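Local coordinates for protein imidazoleglycerol-phosphate dehydratase (Pyrococcus furiosus, PDB 5DNL) that catalyses the dehydration of imidazoleglycerol phosphate to imidazoleacetol phosphate, the sixth step of histidine biosynthesis, in a 24-subunit assembly with two-manganese active sites, at residues P83-V91 / I136-I147. Sequence-based numbering, arbitrary orientation.
With MN (manganese (II) ion), chain E; MN (manganese (II) ion), chain D; 5DL ([(2S)-2-hydroxy-3-(1H-1,2,4-triazol-1-yl)propyl]phosphonic acid), chain F.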
# COMPACT_ATOMS: atom_id res chain seq x y z
N PRO A 83 -2.81 -37.31 -13.83
CA PRO A 83 -2.89 -37.15 -12.40
C PRO A 83 -1.93 -38.07 -11.68
O PRO A 83 -1.62 -39.16 -12.18
CB PRO A 83 -4.34 -37.52 -12.07
CG PRO A 83 -4.77 -38.43 -13.16
CD PRO A 83 -3.91 -38.16 -14.35
N MET A 84 -1.43 -37.63 -10.54
CA MET A 84 -0.85 -38.52 -9.56
C MET A 84 -1.13 -37.94 -8.19
O MET A 84 -0.45 -36.99 -7.75
CB MET A 84 0.65 -38.73 -9.76
CG MET A 84 1.18 -39.71 -8.72
SD MET A 84 2.85 -40.35 -8.92
CE MET A 84 2.72 -40.99 -10.57
N ASP A 85 -2.13 -38.50 -7.51
CA ASP A 85 -2.63 -37.97 -6.25
C ASP A 85 -2.87 -36.44 -6.41
O ASP A 85 -3.63 -36.05 -7.29
CB ASP A 85 -1.70 -38.34 -5.10
CG ASP A 85 -1.58 -39.85 -4.88
OD1 ASP A 85 -2.18 -40.65 -5.62
OD2 ASP A 85 -0.89 -40.21 -3.91
N ASP A 86 -2.20 -35.62 -5.60
CA ASP A 86 -2.33 -34.16 -5.70
C ASP A 86 -1.91 -33.56 -7.03
O ASP A 86 -2.40 -32.50 -7.39
CB ASP A 86 -1.50 -33.48 -4.59
CG ASP A 86 -0.06 -33.94 -4.59
OD1 ASP A 86 0.20 -35.12 -4.24
OD2 ASP A 86 0.85 -33.16 -5.00
N ALA A 87 -0.99 -34.20 -7.74
CA ALA A 87 -0.43 -33.65 -8.99
C ALA A 87 -1.39 -33.81 -10.15
O ALA A 87 -2.09 -34.83 -10.26
CB ALA A 87 0.91 -34.29 -9.33
N LEU A 88 -1.40 -32.82 -11.03
CA LEU A 88 -2.13 -32.90 -12.29
C LEU A 88 -1.31 -32.16 -13.32
O LEU A 88 -1.09 -30.96 -13.16
CB LEU A 88 -3.52 -32.28 -12.14
CG LEU A 88 -4.43 -32.42 -13.37
CD1 LEU A 88 -4.77 -33.88 -13.60
CD2 LEU A 88 -5.68 -31.58 -13.17
N VAL A 89 -0.78 -32.86 -14.31
CA VAL A 89 0.23 -32.29 -15.20
C VAL A 89 -0.19 -32.49 -16.65
O VAL A 89 -0.49 -33.60 -17.06
CB VAL A 89 1.60 -32.92 -14.95
CG1 VAL A 89 2.65 -32.34 -15.90
CG2 VAL A 89 2.05 -32.74 -13.51
N LEU A 90 -0.20 -31.38 -17.39
CA LEU A 90 -0.45 -31.41 -18.83
C LEU A 90 0.88 -31.51 -19.57
O LEU A 90 1.83 -30.76 -19.28
CB LEU A 90 -1.21 -30.14 -19.25
CG LEU A 90 -1.28 -29.85 -20.76
CD1 LEU A 90 -2.03 -30.91 -21.55
CD2 LEU A 90 -1.91 -28.48 -20.96
N VAL A 91 0.96 -32.45 -20.52
CA VAL A 91 2.12 -32.63 -21.37
C VAL A 91 1.63 -32.53 -22.80
O VAL A 91 0.69 -33.21 -23.20
CB VAL A 91 2.82 -33.98 -21.14
CG1 VAL A 91 4.00 -34.12 -22.11
CG2 VAL A 91 3.28 -34.06 -19.71
N ILE A 136 5.45 -28.84 -20.64
CA ILE A 136 5.08 -29.51 -19.39
C ILE A 136 4.45 -28.42 -18.55
O ILE A 136 5.15 -27.48 -18.18
CB ILE A 136 6.29 -30.09 -18.62
CG1 ILE A 136 7.20 -30.98 -19.48
CG2 ILE A 136 5.81 -30.88 -17.40
CD1 ILE A 136 6.52 -32.21 -20.04
N LYS A 137 3.15 -28.52 -18.26
CA LYS A 137 2.43 -27.47 -17.54
C LYS A 137 1.71 -28.09 -16.38
O LYS A 137 0.71 -28.81 -16.54
CB LYS A 137 1.45 -26.72 -18.45
CG LYS A 137 0.84 -25.51 -17.74
CD LYS A 137 -0.04 -24.70 -18.67
CE LYS A 137 -0.33 -23.32 -18.07
NZ LYS A 137 0.80 -22.38 -18.34
N GLN A 138 2.22 -27.82 -15.19
CA GLN A 138 1.54 -28.24 -13.98
C GLN A 138 0.22 -27.49 -13.81
O GLN A 138 0.21 -26.25 -13.83
CB GLN A 138 2.43 -28.03 -12.77
CG GLN A 138 1.82 -28.43 -11.45
CD GLN A 138 2.81 -28.31 -10.32
OE1 GLN A 138 4.00 -28.50 -10.51
NE2 GLN A 138 2.32 -27.95 -9.15
N LEU A 139 -0.89 -28.21 -13.66
CA LEU A 139 -2.20 -27.63 -13.39
C LEU A 139 -2.55 -27.61 -11.91
O LEU A 139 -3.23 -26.69 -11.46
CB LEU A 139 -3.28 -28.40 -14.15
CG LEU A 139 -3.02 -28.52 -15.65
CD1 LEU A 139 -4.10 -29.34 -16.32
CD2 LEU A 139 -2.88 -27.15 -16.31
N SER A 140 -2.10 -28.63 -11.17
CA SER A 140 -2.27 -28.73 -9.73
C SER A 140 -1.11 -29.54 -9.18
O SER A 140 -0.48 -30.31 -9.91
CB SER A 140 -3.57 -29.45 -9.37
OG SER A 140 -4.68 -28.86 -10.00
N GLY A 141 -0.85 -29.38 -7.89
CA GLY A 141 0.03 -30.29 -7.18
C GLY A 141 0.99 -29.62 -6.25
O GLY A 141 1.26 -28.43 -6.34
N GLU A 142 1.52 -30.44 -5.35
CA GLU A 142 2.52 -30.01 -4.36
C GLU A 142 3.73 -30.94 -4.25
O GLU A 142 4.84 -30.47 -4.03
CB GLU A 142 1.83 -29.89 -2.98
CG GLU A 142 0.65 -28.91 -3.06
CD GLU A 142 0.17 -28.35 -1.74
OE1 GLU A 142 0.40 -28.97 -0.70
OE2 GLU A 142 -0.46 -27.28 -1.75
N ASN A 143 3.52 -32.25 -4.37
CA ASN A 143 4.57 -33.22 -4.10
C ASN A 143 5.55 -33.40 -5.27
O ASN A 143 5.13 -33.67 -6.40
CB ASN A 143 3.95 -34.57 -3.76
CG ASN A 143 4.97 -35.60 -3.39
OD1 ASN A 143 5.58 -36.21 -4.25
ND2 ASN A 143 5.20 -35.78 -2.09
N ALA A 144 6.84 -33.27 -5.02
CA ALA A 144 7.84 -33.31 -6.10
C ALA A 144 7.78 -34.60 -6.92
O ALA A 144 7.83 -34.57 -8.13
CB ALA A 144 9.25 -33.14 -5.55
N HIS A 145 7.72 -35.73 -6.24
CA HIS A 145 7.74 -37.04 -6.90
C HIS A 145 6.48 -37.18 -7.74
O HIS A 145 6.55 -37.63 -8.89
CB HIS A 145 7.80 -38.12 -5.81
CG HIS A 145 8.01 -39.52 -6.28
ND1 HIS A 145 8.84 -40.37 -5.59
CD2 HIS A 145 7.44 -40.27 -7.26
CE1 HIS A 145 8.82 -41.57 -6.15
NE2 HIS A 145 7.97 -41.54 -7.16
N HIS A 146 5.33 -36.81 -7.18
CA HIS A 146 4.07 -36.94 -7.92
C HIS A 146 4.07 -36.05 -9.18
O HIS A 146 3.64 -36.48 -10.25
CB HIS A 146 2.87 -36.60 -7.05
CG HIS A 146 2.70 -37.52 -5.89
ND1 HIS A 146 1.92 -37.19 -4.80
CD2 HIS A 146 3.20 -38.75 -5.64
CE1 HIS A 146 1.93 -38.20 -3.94
NE2 HIS A 146 2.71 -39.15 -4.42
N ILE A 147 4.59 -34.83 -9.04
CA ILE A 147 4.66 -33.89 -10.16
C ILE A 147 5.60 -34.41 -11.25
O ILE A 147 5.23 -34.45 -12.43
CB ILE A 147 5.08 -32.48 -9.69
CG1 ILE A 147 3.98 -31.87 -8.83
CG2 ILE A 147 5.40 -31.58 -10.87
CD1 ILE A 147 4.42 -30.69 -7.97
MN MN E . 6.95 -43.44 -8.06
MN MN D . 3.04 -41.13 -3.30
N1 5DL F . 5.20 -42.82 -6.81
C3 5DL F . 3.05 -42.81 -6.13
N2 5DL F . 3.90 -43.18 -7.09
C8 5DL F . 3.52 -45.88 -9.78
C7 5DL F . 4.08 -45.25 -8.50
C6 5DL F . 3.48 -43.87 -8.31
C5 5DL F . 5.08 -42.22 -5.62
O10 5DL F . 1.24 -46.61 -8.56
P9 5DL F . 1.71 -46.06 -9.86
O11 5DL F . 1.43 -46.96 -11.04
O12 5DL F . 1.09 -44.70 -10.14
O13 5DL F . 5.51 -45.15 -8.56
N4 5DL F . 3.80 -42.19 -5.17
O HOH W 1 1.11 -41.97 -3.94
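At the dimanganese site, the type II' beta turn Met84-Ala87 meets the start of helix 144-162 through a His-carboxylate pair: His146 ND1 gives a nearly straight hydrogen bond (163°) to Asp86 OD1, 2.7 Å away. The acceptor lies in the plane of the imidazole, which fixes the ring's rotation and presents NE2 to one manganese at 2.3 Å. Asp86 CG sits between its own backbone N and carbonyl carbon (chi1 54°), a torsion that swings the carboxylate under the 141-143 loop. There OD2 takes two amides, Asn143 N from the syn side at 2.9 Å and Glu142 N on its anti lone pair at 2.8 Å. With an alanine at Asp86 the two loop amides and His146 ND1 would probably lose their shared acceptor group, leaving the imidazole less firmly held in its rotation. Asn143 is the N-cap, its OD1 accepting from His146 N. Met84 reaches past the same ring, CG anti to N (chi1 -178°), with SD oblique to it and 3.5 Å from triazole N2 of the inhibitor. His145 NE2 is one ligand of the second manganese, and inhibitor N1 and N4 bind one metal each; His52, Glu56 and Glu121 of a neighbouring subunit complete the site at His146. Asp85 OD2 accepts from a manganese-bound water, while its OD1 forms a salt bridge with Arg98 of a different neighbouring subunit. Behind the turn, strands 87-94 and 133-140 pair antiparallel with a classic bulge: Leu88 O accepts both Leu139 N (2.8 Å) and Ser140 N (3.2 Å). Next to it Gly141 passes so close to Ala87, CA to CA 3.8 Å, that a side chain would clash. Ala87 CB packs on Ile147 CG1 of the helix.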